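Long-range contacts in gamma-glutamyl-gamma-aminobutyraldehyde dehydrogenase (Burkholderia cenocepacia, PDB 4LIH), which probably oxidises aldehydes such as gamma-glutamyl-gamma-aminobutyraldehyde to the corresponding acids with a nicotinamide cofactor, as a member of the aldehyde dehydrogenase family: residues W17-I26 against D107-L115; F302-T310 against V346-G354. All coordinates share one frame; numbering follows the deposited sequence.

Interaction 1 of 2, residues W17-I26 against D107-L115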
ATOM      1  N   TRP A  17      -0.308  14.987 -45.490  1.00 19.96           N
ATOM      2  CA  TRP A  17      -0.181  13.557 -45.180  1.00 18.86           C
ATOM      3  C   TRP A  17       0.042  12.729 -46.436  1.00 19.96           C
ATOM      4  O   TRP A  17       0.863  11.805 -46.423  1.00 19.83           O
ATOM      5  CB  TRP A  17      -1.390  13.044 -44.388  1.00 17.61           C
ATOM      6  CG  TRP A  17      -1.440  13.594 -42.989  1.00 16.29           C
ATOM      7  CD1 TRP A  17      -2.385  14.420 -42.470  1.00 15.93           C
ATOM      8  CD2 TRP A  17      -0.483  13.363 -41.940  1.00 15.69           C
ATOM      9  NE1 TRP A  17      -2.086  14.721 -41.170  1.00 15.48           N
ATOM     10  CE2 TRP A  17      -0.919  14.092 -40.816  1.00 15.39           C
ATOM     11  CE3 TRP A  17       0.687  12.601 -41.844  1.00 15.48           C
ATOM     12  CZ2 TRP A  17      -0.221  14.083 -39.587  1.00 15.13           C
ATOM     13  CZ3 TRP A  17       1.392  12.596 -40.620  1.00 15.34           C
ATOM     14  CH2 TRP A  17       0.916  13.328 -39.507  1.00 14.99           C
ATOM     15  N   GLN A  18      -0.673  13.056 -47.507  1.00 20.81           N
ATOM     16  CA  GLN A  18      -0.484  12.373 -48.788  1.00 23.02           C
ATOM     17  C   GLN A  18       0.941  12.541 -49.306  1.00 23.87           C
ATOM     18  O   GLN A  18       1.540  11.585 -49.770  1.00 23.80           O
ATOM     19  CB  GLN A  18      -1.474  12.891 -49.838  1.00 23.39           C
ATOM     20  CG  GLN A  18      -2.915  12.471 -49.575  1.00 23.50           C
ATOM     21  CD  GLN A  18      -3.911  13.146 -50.499  1.00 23.77           C
ATOM     22  OE1 GLN A  18      -3.826  14.344 -50.762  1.00 24.25           O
ATOM     23  NE2 GLN A  18      -4.861  12.369 -51.001  1.00 24.54           N
ATOM     24  N   HIS A  19       1.489  13.748 -49.201  1.00 25.75           N
ATOM     25  CA  HIS A  19       2.873  13.981 -49.603  1.00 27.03           C
ATOM     26  C   HIS A  19       3.902  13.226 -48.744  1.00 25.96           C
ATOM     27  O   HIS A  19       4.828  12.636 -49.268  1.00 24.88           O
ATOM     28  CB  HIS A  19       3.201  15.465 -49.587  1.00 30.23           C
ATOM     29  CG  HIS A  19       4.488  15.783 -50.277  1.00 33.86           C
ATOM     30  ND1 HIS A  19       5.652  16.068 -49.593  1.00 35.48           N
ATOM     31  CD2 HIS A  19       4.809  15.808 -51.593  1.00 34.49           C
ATOM     32  CE1 HIS A  19       6.627  16.284 -50.458  1.00 36.29           C
ATOM     33  NE2 HIS A  19       6.145  16.121 -51.679  1.00 35.54           N
ATOM     34  N   LYS A  20       3.738  13.247 -47.425  1.00 24.97           N
ATOM     35  CA  LYS A  20       4.571  12.431 -46.551  1.00 24.62           C
ATOM     36  C   LYS A  20       4.464  10.924 -46.906  1.00 22.79           C
ATOM     37  O   LYS A  20       5.464  10.247 -46.969  1.00 21.69           O
ATOM     38  CB  LYS A  20       4.203  12.705 -45.100  1.00 25.67           C
ATOM     39  CG  LYS A  20       5.207  12.178 -44.082  1.00 27.14           C
ATOM     40  CD  LYS A  20       4.689  12.300 -42.653  1.00 27.26           C
ATOM     41  CE  LYS A  20       4.355  13.732 -42.258  1.00 28.82           C
ATOM     42  NZ  LYS A  20       5.536  14.630 -42.083  1.00 30.42           N
ATOM     43  N   ALA A  21       3.262  10.416 -47.169  1.00 21.69           N
ATOM     44  CA  ALA A  21       3.103   9.003 -47.552  1.00 22.53           C
ATOM     45  C   ALA A  21       3.925   8.643 -48.828  1.00 23.42           C
ATOM     46  O   ALA A  21       4.516   7.556 -48.925  1.00 23.72           O
ATOM     47  CB  ALA A  21       1.624   8.662 -47.733  1.00 22.45           C
ATOM     48  N   ALA A  22       3.992   9.578 -49.771  1.00 24.58           N
ATOM     49  CA  ALA A  22       4.746   9.403 -51.015  1.00 25.34           C
ATOM     50  C   ALA A  22       6.279   9.352 -50.831  1.00 25.68           C
ATOM     51  O   ALA A  22       6.961   8.668 -51.581  1.00 27.90           O
ATOM     52  CB  ALA A  22       4.377  10.504 -51.992  1.00 25.43           C
ATOM     53  N   SER A  23       6.809  10.096 -49.869  1.00 25.01           N
ATOM     54  CA  SER A  23       8.237  10.122 -49.582  1.00 25.82           C
ATOM     55  C   SER A  23       8.651   9.111 -48.493  1.00 24.31           C
ATOM     56  O   SER A  23       9.828   8.896 -48.227  1.00 24.11           O
ATOM     57  CB  SER A  23       8.623  11.523 -49.112  1.00 26.98           C
ATOM     58  OG  SER A  23       7.954  11.808 -47.888  1.00 29.22           O
ATOM     59  N   LEU A  24       7.681   8.504 -47.844  1.00 22.85           N
ATOM     60  CA  LEU A  24       7.964   7.671 -46.685  1.00 21.30           C
ATOM     61  C   LEU A  24       8.781   6.421 -47.065  1.00 20.74           C
ATOM     62  O   LEU A  24       8.372   5.659 -47.906  1.00 19.51           O
ATOM     63  CB  LEU A  24       6.636   7.258 -46.041  1.00 20.28           C
ATOM     64  CG  LEU A  24       6.714   6.610 -44.660  1.00 19.77           C
ATOM     65  CD1 LEU A  24       7.289   7.570 -43.647  1.00 19.84           C
ATOM     66  CD2 LEU A  24       5.326   6.137 -44.242  1.00 19.40           C
ATOM     67  N   GLU A  25       9.933   6.237 -46.426  1.00 20.93           N
ATOM     68  CA  GLU A  25      10.693   4.988 -46.492  1.00 21.15           C
ATOM     69  C   GLU A  25      10.172   4.045 -45.396  1.00 19.16           C
ATOM     70  O   GLU A  25      10.266   4.377 -44.222  1.00 19.55           O
ATOM     71  CB  GLU A  25      12.186   5.248 -46.243  1.00 23.31           C
ATOM     72  CG  GLU A  25      12.824   6.294 -47.145  1.00 26.24           C
ATOM     73  CD  GLU A  25      13.181   5.767 -48.523  1.00 30.18           C
ATOM     74  OE1 GLU A  25      12.621   4.731 -48.962  1.00 33.74           O
ATOM     75  OE2 GLU A  25      14.024   6.414 -49.205  1.00 35.09           O
ATOM     76  N   ILE A  26       9.652   2.882 -45.752  1.00 17.46           N
ATOM     77  CA  ILE A  26       9.047   1.975 -44.750  1.00 16.04           C
ATOM     78  C   ILE A  26      10.008   0.813 -44.507  1.00 15.64           C
ATOM     79  O   ILE A  26      10.366   0.100 -45.448  1.00 15.38           O
ATOM     80  CB  ILE A  26       7.715   1.392 -45.245  1.00 15.47           C
ATOM     81  CG1 ILE A  26       6.680   2.497 -45.468  1.00 15.25           C
ATOM     82  CG2 ILE A  26       7.183   0.361 -44.239  1.00 15.36           C
ATOM     83  CD1 ILE A  26       5.336   2.042 -45.998  1.00 14.77           C
ATOM     84  N   ASP A 107       4.790  12.108 -36.063  1.00 12.14           N
ATOM     85  CA  ASP A 107       4.142  12.185 -37.394  1.00 12.41           C
ATOM     86  C   ASP A 107       4.378  10.906 -38.217  1.00 12.16           C
ATOM     87  O   ASP A 107       3.431  10.353 -38.761  1.00 11.63           O
ATOM     88  CB  ASP A 107       4.607  13.400 -38.219  1.00 13.14           C
ATOM     89  CG  ASP A 107       4.105  14.712 -37.664  1.00 13.59           C
ATOM     90  OD1 ASP A 107       3.270  14.749 -36.762  1.00 14.09           O
ATOM     91  OD2 ASP A 107       4.559  15.752 -38.151  1.00 15.17           O
ATOM     92  N   GLU A 108       5.622  10.447 -38.273  1.00 12.07           N
ATOM     93  CA  GLU A 108       5.978   9.203 -38.963  1.00 12.36           C
ATOM     94  C   GLU A 108       5.220   7.992 -38.396  1.00 11.88           C
ATOM     95  O   GLU A 108       4.659   7.186 -39.149  1.00 11.75           O
ATOM     96  CB  GLU A 108       7.477   8.932 -38.884  1.00 12.74           C
ATOM     97  CG  GLU A 108       7.933   7.738 -39.686  1.00 13.15           C
ATOM     98  CD  GLU A 108       9.335   7.295 -39.370  1.00 13.71           C
ATOM     99  OE1 GLU A 108       9.996   7.907 -38.496  1.00 14.57           O
ATOM    100  OE2 GLU A 108       9.782   6.327 -40.000  1.00 13.97           O
ATOM    101  N   LEU A 109       5.171   7.902 -37.073  1.00 11.69           N
ATOM    102  CA  LEU A 109       4.557   6.743 -36.427  1.00 11.21           C
ATOM    103  C   LEU A 109       3.040   6.783 -36.631  1.00 11.00           C
ATOM    104  O   LEU A 109       2.399   5.770 -36.859  1.00 10.82           O
ATOM    105  CB  LEU A 109       4.907   6.714 -34.940  1.00 11.11           C
ATOM    106  CG  LEU A 109       6.330   6.335 -34.591  1.00 11.21           C
ATOM    107  CD1 LEU A 109       6.590   6.566 -33.109  1.00 11.15           C
ATOM    108  CD2 LEU A 109       6.600   4.888 -34.980  1.00 11.26           C
ATOM    109  N   SER A 110       2.471   7.960 -36.472  1.00 10.85           N
ATOM    110  CA  SER A 110       1.053   8.148 -36.730  1.00 10.64           C
ATOM    111  C   SER A 110       0.700   7.778 -38.183  1.00 10.60           C
ATOM    112  O   SER A 110      -0.298   7.078 -38.425  1.00 10.30           O
ATOM    113  CB  SER A 110       0.657   9.568 -36.416  1.00 10.70           C
ATOM    114  OG  SER A 110       0.862   9.871 -35.057  1.00 10.66           O
ATOM    115  N   LEU A 111       1.520   8.217 -39.137  1.00 10.65           N
ATOM    116  CA  LEU A 111       1.242   7.932 -40.565  1.00 10.70           C
ATOM    117  C   LEU A 111       1.404   6.442 -40.892  1.00 10.47           C
ATOM    118  O   LEU A 111       0.607   5.873 -41.622  1.00 10.54           O
ATOM    119  CB  LEU A 111       2.086   8.842 -41.475  1.00 11.07           C
ATOM    120  CG  LEU A 111       1.997   8.584 -43.005  1.00 11.34           C
ATOM    121  CD1 LEU A 111       0.611   8.917 -43.560  1.00 11.50           C
ATOM    122  CD2 LEU A 111       3.065   9.405 -43.703  1.00 11.61           C
ATOM    123  N   LEU A 112       2.426   5.791 -40.338  1.00 10.23           N
ATOM    124  CA  LEU A 112       2.584   4.356 -40.483  1.00 10.08           C
ATOM    125  C   LEU A 112       1.359   3.596 -39.977  1.00  9.83           C
ATOM    126  O   LEU A 112       0.883   2.701 -40.678  1.00  9.90           O
ATOM    127  CB  LEU A 112       3.821   3.857 -39.735  1.00 10.08           C
ATOM    128  CG  LEU A 112       5.148   4.240 -40.318  1.00 10.30           C
ATOM    129  CD1 LEU A 112       6.239   3.938 -39.304  1.00 10.31           C
ATOM    130  CD2 LEU A 112       5.383   3.437 -41.603  1.00 10.40           C
ATOM    131  N   GLU A 113       0.850   3.974 -38.798  1.00  9.56           N
ATOM    132  CA  GLU A 113      -0.324   3.329 -38.193  1.00  9.41           C
ATOM    133  C   GLU A 113      -1.587   3.487 -39.029  1.00  9.32           C
ATOM    134  O   GLU A 113      -2.387   2.557 -39.113  1.00  9.18           O
ATOM    135  CB  GLU A 113      -0.606   3.904 -36.776  1.00  9.45           C
ATOM    136  CG  GLU A 113      -1.500   3.042 -35.863  1.00  9.37           C
ATOM    137  CD  GLU A 113      -0.702   1.945 -35.181  1.00  9.42           C
ATOM    138  OE1 GLU A 113       0.209   1.382 -35.800  1.00  9.70           O
ATOM    139  OE2 GLU A 113      -0.919   1.689 -34.005  1.00  9.39           O
ATOM    140  N   THR A 114      -1.774   4.686 -39.576  1.00  9.34           N
ATOM    141  CA  THR A 114      -2.943   5.047 -40.400  1.00  9.33           C
ATOM    142  C   THR A 114      -2.860   4.304 -41.748  1.00  9.50           C
ATOM    143  O   THR A 114      -3.842   3.742 -42.187  1.00  9.41           O
ATOM    144  CB  THR A 114      -3.018   6.581 -40.627  1.00  9.37           C
ATOM    145  OG1 THR A 114      -3.428   7.249 -39.415  1.00  9.26           O
ATOM    146  CG2 THR A 114      -3.964   6.943 -41.759  1.00  9.41           C
ATOM    147  N   LEU A 115      -1.671   4.264 -42.359  1.00  9.71           N
ATOM    148  CA  LEU A 115      -1.491   3.462 -43.586  1.00  9.94           C
ATOM    149  C   LEU A 115      -1.698   1.969 -43.418  1.00  9.99           C
ATOM    150  O   LEU A 115      -2.337   1.336 -44.253  1.00 10.05           O
ATOM    151  CB  LEU A 115      -0.089   3.679 -44.176  1.00 10.11           C
ATOM    152  CG  LEU A 115       0.157   5.095 -44.666  1.00 10.30           C
ATOM    153  CD1 LEU A 115       1.660   5.286 -44.950  1.00 10.34           C
ATOM    154  CD2 LEU A 115      -0.691   5.410 -45.882  1.00 10.51           C
TER
HETATM  155  O   HOH W   1       8.680   4.703 -41.832  1.00 19.28           O

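Interaction 2 of 2, residues F302-T310 against V346-G354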
ATOM      1  N   PHE A 302     -18.526   3.516 -32.754  1.00 10.45           N
ATOM      2  CA  PHE A 302     -18.066   3.889 -34.079  1.00 10.44           C
ATOM      3  C   PHE A 302     -16.624   4.372 -34.096  1.00 10.60           C
ATOM      4  O   PHE A 302     -16.006   4.322 -35.152  1.00 10.66           O
ATOM      5  CB  PHE A 302     -19.012   4.953 -34.702  1.00 10.43           C
ATOM      6  CG  PHE A 302     -20.462   4.528 -34.760  1.00 10.37           C
ATOM      7  CD1 PHE A 302     -20.821   3.249 -35.090  1.00 10.29           C
ATOM      8  CD2 PHE A 302     -21.464   5.439 -34.501  1.00 10.33           C
ATOM      9  CE1 PHE A 302     -22.154   2.859 -35.135  1.00 10.30           C
ATOM     10  CE2 PHE A 302     -22.770   5.057 -34.541  1.00 10.43           C
ATOM     11  CZ  PHE A 302     -23.118   3.758 -34.875  1.00 10.35           C
ATOM     12  N   TYR A 303     -16.093   4.814 -32.954  1.00 10.89           N
ATOM     13  CA  TYR A 303     -14.673   5.112 -32.807  1.00 11.44           C
ATOM     14  C   TYR A 303     -13.780   3.906 -33.204  1.00 11.14           C
ATOM     15  O   TYR A 303     -14.026   2.784 -32.810  1.00 11.02           O
ATOM     16  CB  TYR A 303     -14.302   5.567 -31.377  1.00 11.85           C
ATOM     17  CG  TYR A 303     -12.826   5.922 -31.325  1.00 12.41           C
ATOM     18  CD1 TYR A 303     -12.403   7.146 -31.785  1.00 12.95           C
ATOM     19  CD2 TYR A 303     -11.872   5.044 -30.856  1.00 12.82           C
ATOM     20  CE1 TYR A 303     -11.076   7.500 -31.789  1.00 13.46           C
ATOM     21  CE2 TYR A 303     -10.520   5.401 -30.860  1.00 13.30           C
ATOM     22  CZ  TYR A 303     -10.170   6.650 -31.343  1.00 13.16           C
ATOM     23  OH  TYR A 303      -8.912   7.121 -31.418  1.00 14.38           O
ATOM     24  N   ASN A 304     -12.740   4.167 -33.979  1.00 10.96           N
ATOM     25  CA  ASN A 304     -11.902   3.100 -34.542  1.00 10.48           C
ATOM     26  C   ASN A 304     -12.681   2.046 -35.298  1.00 10.47           C
ATOM     27  O   ASN A 304     -12.380   0.866 -35.274  1.00 10.17           O
ATOM     28  CB  ASN A 304     -11.087   2.439 -33.433  1.00 10.38           C
ATOM     29  CG  ASN A 304      -9.780   1.926 -33.924  1.00 10.17           C
ATOM     30  OD1 ASN A 304      -9.038   2.652 -34.546  1.00 10.25           O
ATOM     31  ND2 ASN A 304      -9.495   0.660 -33.666  1.00 10.19           N
ATOM     32  N   MET A 305     -13.736   2.483 -35.960  1.00 10.61           N
ATOM     33  CA  MET A 305     -14.567   1.584 -36.750  1.00 10.68           C
ATOM     34  C   MET A 305     -15.239   0.434 -35.975  1.00 10.49           C
ATOM     35  O   MET A 305     -15.489  -0.616 -36.545  1.00 10.42           O
ATOM     36  CB  MET A 305     -13.725   0.986 -37.890  1.00 10.63           C
ATOM     37  CG  MET A 305     -13.125   2.021 -38.844  1.00 10.88           C
ATOM     38  SD  MET A 305     -11.744   3.077 -38.244  1.00 10.95           S
ATOM     39  CE  MET A 305     -10.326   2.001 -38.417  1.00 10.97           C
ATOM     40  N   GLY A 306     -15.483   0.584 -34.687  1.00 10.66           N
ATOM     41  CA  GLY A 306     -16.097  -0.516 -33.879  1.00 10.71           C
ATOM     42  C   GLY A 306     -15.125  -1.638 -33.590  1.00 10.75           C
ATOM     43  O   GLY A 306     -15.492  -2.630 -32.988  1.00 10.68           O
ATOM     44  N   GLU A 307     -13.879  -1.452 -34.021  1.00 11.10           N
ATOM     45  CA  GLU A 307     -12.804  -2.453 -33.876  1.00 11.23           C
ATOM     46  C   GLU A 307     -12.140  -2.148 -32.550  1.00 11.42           C
ATOM     47  O   GLU A 307     -11.022  -1.666 -32.450  1.00 11.52           O
ATOM     48  CB  GLU A 307     -11.781  -2.417 -35.009  1.00 11.33           C
ATOM     49  CG  GLU A 307     -12.381  -2.652 -36.393  1.00 11.29           C
ATOM     50  CD  GLU A 307     -11.478  -2.340 -37.568  1.00 11.37           C
ATOM     51  OE1 GLU A 307     -11.746  -2.932 -38.655  1.00 11.53           O
ATOM     52  OE2 GLU A 307     -10.520  -1.533 -37.463  1.00 11.34           O
ATOM     53  N   MET A 308     -12.869  -2.457 -31.520  1.00 12.06           N
ATOM     54  CA  MET A 308     -12.495  -2.086 -30.159  1.00 12.52           C
ATOM     55  C   MET A 308     -13.050  -3.198 -29.297  1.00 11.91           C
ATOM     56  O   MET A 308     -14.264  -3.462 -29.323  1.00 11.03           O
ATOM     57  CB  MET A 308     -13.157  -0.800 -29.737  1.00 14.38           C
ATOM     58  CG  MET A 308     -12.554   0.476 -30.271  1.00 16.35           C
ATOM     59  SD  MET A 308     -13.223   1.890 -29.351  1.00 20.47           S
ATOM     60  CE  MET A 308     -14.934   1.881 -29.882  1.00 19.85           C
ATOM     61  N   CYS A 309     -12.191  -3.829 -28.519  1.00 11.35           N
ATOM     62  CA  CYS A 309     -12.668  -4.930 -27.704  1.00 11.73           C
ATOM     63  C   CYS A 309     -13.740  -4.445 -26.690  1.00 10.94           C
ATOM     64  O   CYS A 309     -14.716  -5.200 -26.307  1.00 10.28           O
ATOM     65  CB  CYS A 309     -11.487  -5.542 -26.991  1.00 12.48           C
ATOM     66  SG  CYS A 309     -10.380  -6.466 -28.105  1.00 15.40           S
ATOM     67  N   THR A 310     -13.522  -3.215 -26.211  1.00 10.40           N
ATOM     68  CA  THR A 310     -14.444  -2.593 -25.211  1.00 10.49           C
ATOM     69  C   THR A 310     -15.585  -1.812 -25.863  1.00 10.19           C
ATOM     70  O   THR A 310     -16.259  -1.030 -25.176  1.00 10.40           O
ATOM     71  CB  THR A 310     -13.772  -1.570 -24.278  1.00 10.88           C
ATOM     72  OG1 THR A 310     -13.045  -0.591 -25.058  1.00 11.56           O
ATOM     73  CG2 THR A 310     -12.883  -2.219 -23.281  1.00 11.23           C
ATOM     74  N   VAL A 346     -11.655  13.286 -40.885  1.00 17.73           N
ATOM     75  CA  VAL A 346     -12.440  12.033 -40.916  1.00 17.62           C
ATOM     76  C   VAL A 346     -12.445  11.306 -39.571  1.00 18.60           C
ATOM     77  O   VAL A 346     -11.388  11.094 -38.961  1.00 19.25           O
ATOM     78  CB  VAL A 346     -11.947  11.085 -42.030  1.00 17.15           C
ATOM     79  CG1 VAL A 346     -12.501   9.683 -41.856  1.00 16.75           C
ATOM     80  CG2 VAL A 346     -12.351  11.625 -43.400  1.00 17.40           C
ATOM     81  N   SER A 347     -13.634  10.891 -39.135  1.00 18.85           N
ATOM     82  CA  SER A 347     -13.817  10.228 -37.849  1.00 20.54           C
ATOM     83  C   SER A 347     -13.973   8.717 -37.922  1.00 20.68           C
ATOM     84  O   SER A 347     -13.841   8.065 -36.877  1.00 22.55           O
ATOM     85  CB  SER A 347     -15.045  10.771 -37.127  1.00 20.38           C
ATOM     86  OG  SER A 347     -14.835  12.110 -36.757  1.00 21.24           O
ATOM     87  N   MET A 348     -14.328   8.199 -39.106  1.00 20.22           N
ATOM     88  CA  MET A 348     -14.420   6.753 -39.400  1.00 20.64           C
ATOM     89  C   MET A 348     -13.527   6.418 -40.582  1.00 18.35           C
ATOM     90  O   MET A 348     -13.720   6.944 -41.698  1.00 18.48           O
ATOM     91  CB  MET A 348     -15.849   6.352 -39.771  1.00 23.11           C
ATOM     92  CG  MET A 348     -16.001   4.910 -40.235  1.00 26.44           C
ATOM     93  SD  MET A 348     -16.670   3.817 -38.994  1.00 32.23           S
ATOM     94  CE  MET A 348     -18.404   4.205 -39.146  1.00 30.11           C
ATOM     95  N   GLY A 349     -12.598   5.502 -40.365  1.00 16.06           N
ATOM     96  CA  GLY A 349     -11.662   5.087 -41.411  1.00 15.10           C
ATOM     97  C   GLY A 349     -12.063   3.770 -42.054  1.00 14.03           C
ATOM     98  O   GLY A 349     -13.216   3.509 -42.250  1.00 14.13           O
ATOM     99  N   ALA A 350     -11.084   2.963 -42.386  1.00 13.16           N
ATOM    100  CA  ALA A 350     -11.268   1.747 -43.179  1.00 12.69           C
ATOM    101  C   ALA A 350     -11.307   0.559 -42.265  1.00 12.35           C
ATOM    102  O   ALA A 350     -10.604   0.546 -41.246  1.00 11.85           O
ATOM    103  CB  ALA A 350     -10.124   1.594 -44.170  1.00 12.64           C
ATOM    104  N   ILE A 351     -12.098  -0.441 -42.645  1.00 12.19           N
ATOM    105  CA  ILE A 351     -12.044  -1.781 -42.028  1.00 12.29           C
ATOM    106  C   ILE A 351     -10.773  -2.492 -42.467  1.00 12.44           C
ATOM    107  O   ILE A 351     -10.291  -2.303 -43.590  1.00 13.24           O
ATOM    108  CB  ILE A 351     -13.294  -2.593 -42.400  1.00 12.22           C
ATOM    109  CG1 ILE A 351     -14.546  -1.811 -41.982  1.00 12.40           C
ATOM    110  CG2 ILE A 351     -13.243  -3.985 -41.776  1.00 12.08           C
ATOM    111  CD1 ILE A 351     -14.643  -1.558 -40.465  1.00 12.34           C
ATOM    112  N   VAL A 352     -10.193  -3.314 -41.597  1.00 12.71           N
ATOM    113  CA  VAL A 352      -8.790  -3.702 -41.788  1.00 12.56           C
ATOM    114  C   VAL A 352      -8.505  -4.481 -43.085  1.00 13.04           C
ATOM    115  O   VAL A 352      -7.468  -4.263 -43.712  1.00 13.94           O
ATOM    116  CB  VAL A 352      -8.238  -4.455 -40.579  1.00 12.25           C
ATOM    117  CG1 VAL A 352      -8.763  -5.872 -40.544  1.00 11.90           C
ATOM    118  CG2 VAL A 352      -6.710  -4.443 -40.609  1.00 12.38           C
ATOM    119  N   ASP A 353      -9.430  -5.350 -43.490  1.00 13.35           N
ATOM    120  CA  ASP A 353      -9.343  -6.080 -44.761  1.00 13.56           C
ATOM    121  C   ASP A 353     -10.697  -6.604 -45.237  1.00 13.49           C
ATOM    122  O   ASP A 353     -11.715  -6.438 -44.576  1.00 13.70           O
ATOM    123  CB  ASP A 353      -8.271  -7.200 -44.718  1.00 13.42           C
ATOM    124  CG  ASP A 353      -8.540  -8.283 -43.663  1.00 13.60           C
ATOM    125  OD1 ASP A 353      -9.680  -8.518 -43.227  1.00 13.47           O
ATOM    126  OD2 ASP A 353      -7.578  -8.973 -43.290  1.00 13.71           O
ATOM    127  N   GLY A 354     -10.714  -7.242 -46.407  1.00 13.47           N
ATOM    128  CA  GLY A 354     -11.982  -7.716 -46.993  1.00 13.77           C
ATOM    129  C   GLY A 354     -12.637  -8.773 -46.139  1.00 13.71           C
ATOM    130  O   GLY A 354     -13.862  -8.819 -46.029  1.00 14.36           O
TER
HETATM  131  O   HOH W   2     -12.319   6.484 -35.343  1.00 20.14           O

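Interaction 1 of 2, residues W17-I26 against D107-L115
Leu24 reaches into the side chains of Leu111, Leu112 and Leu115, and the work is done by its CD2 branch. That methyl meets CD1 of Leu115 tip to tip at 3.8 Å and, on a slanting approach, CD2 of Leu112 at the same 3.8 Å. With CG turned away from its own backbone N (chi1 -168°), Leu24 carries both methyls across the gap, the second, CD1, resting on CG of Glu108. Ile26 extends the apolar patch by sliding its CG1 past CD2 of Leu112, while the methyl of Ala21 lies against the CD1 methyls of Leu111 and Leu115.

Leu111 faces two partners: its CB and CD1 lie by the six-membered ring of Trp17, and its CD2 presses on the aliphatic chain of Lys20, where CD of Lys20 and CD2 of Leu111 are only 3.5 Å apart, tighter than ordinary carbon contact. The backbones form a nearly orthogonal helix-helix crossing, with segment axes 10.8 Å apart at their closest and a crossing angle of -87°. The N-terminal helix 14-23 is thereby laid across helix 106-117, and Trp17 also touches Ile121 at the start of helix 121-142.

Farther out, CZ3 of Trp17 lies 3.6 Å from the backbone O of Asp107, which sits at the indole edge near its plane; the Asp107 carboxylate is turned 80° from the ring. Bends at chi3 and chi4 carry Lys20 NZ toward this carboxylate, but NZ stays 4.2 Å from OD2 of Asp107, beyond a salt bridge. At another polar margin, one water spends both protons, donating to Glu25 O at 2.9 Å and to Glu108 OE2 at 2.7 Å, an oxygen that is also salt-bridged to Arg210.

Interaction 2 of 2, residues F302-T310 against V346-G354
Met305 fills the tight part of this buried contact, folded over the backbone of Gly349 and Ala350. Turns at chi2 (72°) and chi3 (81°) curl its thioether back, so that SD receives a weak hydrogen bond from Gly349 N at 3.3 Å and the CE methyl rests 3.2 Å from Ala350 O. Nearer the backbone, CB of Met305 meets CD1 of Ile351 at 3.7 Å, and SD of Met348 lies 3.8 Å from CA of Met305. Glu307, its chain extended beyond CG, reaches alongside Ile351: OE1 accepts a second weak bond from Val352 N at 3.3 Å, with an N-H...O angle of 141°.

The looser side is at Asn304 and Ser347, where a water replaces direct contact, bridging Asn304 N and Ser347 O, both at 2.7 Å. Asn304 ND2 in turn holds Glu307 O, which Asn176 ND2 also grips, at the inverse gamma turn centred on Glu307. This run leads into Cys309, in a sequence matching the family's cysteine signature, whose cysteine is the nucleophile in relatives; here Cys309 N and Thr310 OG1 hydrogen-bond to the sulfonate of a MES molecule, probably from the crystallisation liquor. Crossing bonds that are few, weak and partly to sulfur imply that close fit, more than strong polar pairing, joins the two loops.

Overall arrangement
Interaction 1 closes before interaction 2 opens along the chain; their centres lie 19 Å apart and their nearest atoms about 7 Å apart, without touching. The connection runs through the end of helix 106-117 and what follows: Gly118 bonds to the backbone of Ala350, and Lys119 offers its O to Thr114 and its NZ to Asn304. Helix 121-142 borders both, touched by Trp17 and by Tyr303. Interaction 1 lies on the side of helix 206-218, consistent with the cofactor-binding part of the fold, whereas interaction 2 belongs to loops around the sheet containing strands 314-318 and 388-395, consistent with the catalytic part. Residues 118-119, between helices 106-117 and 121-142, thus link the two.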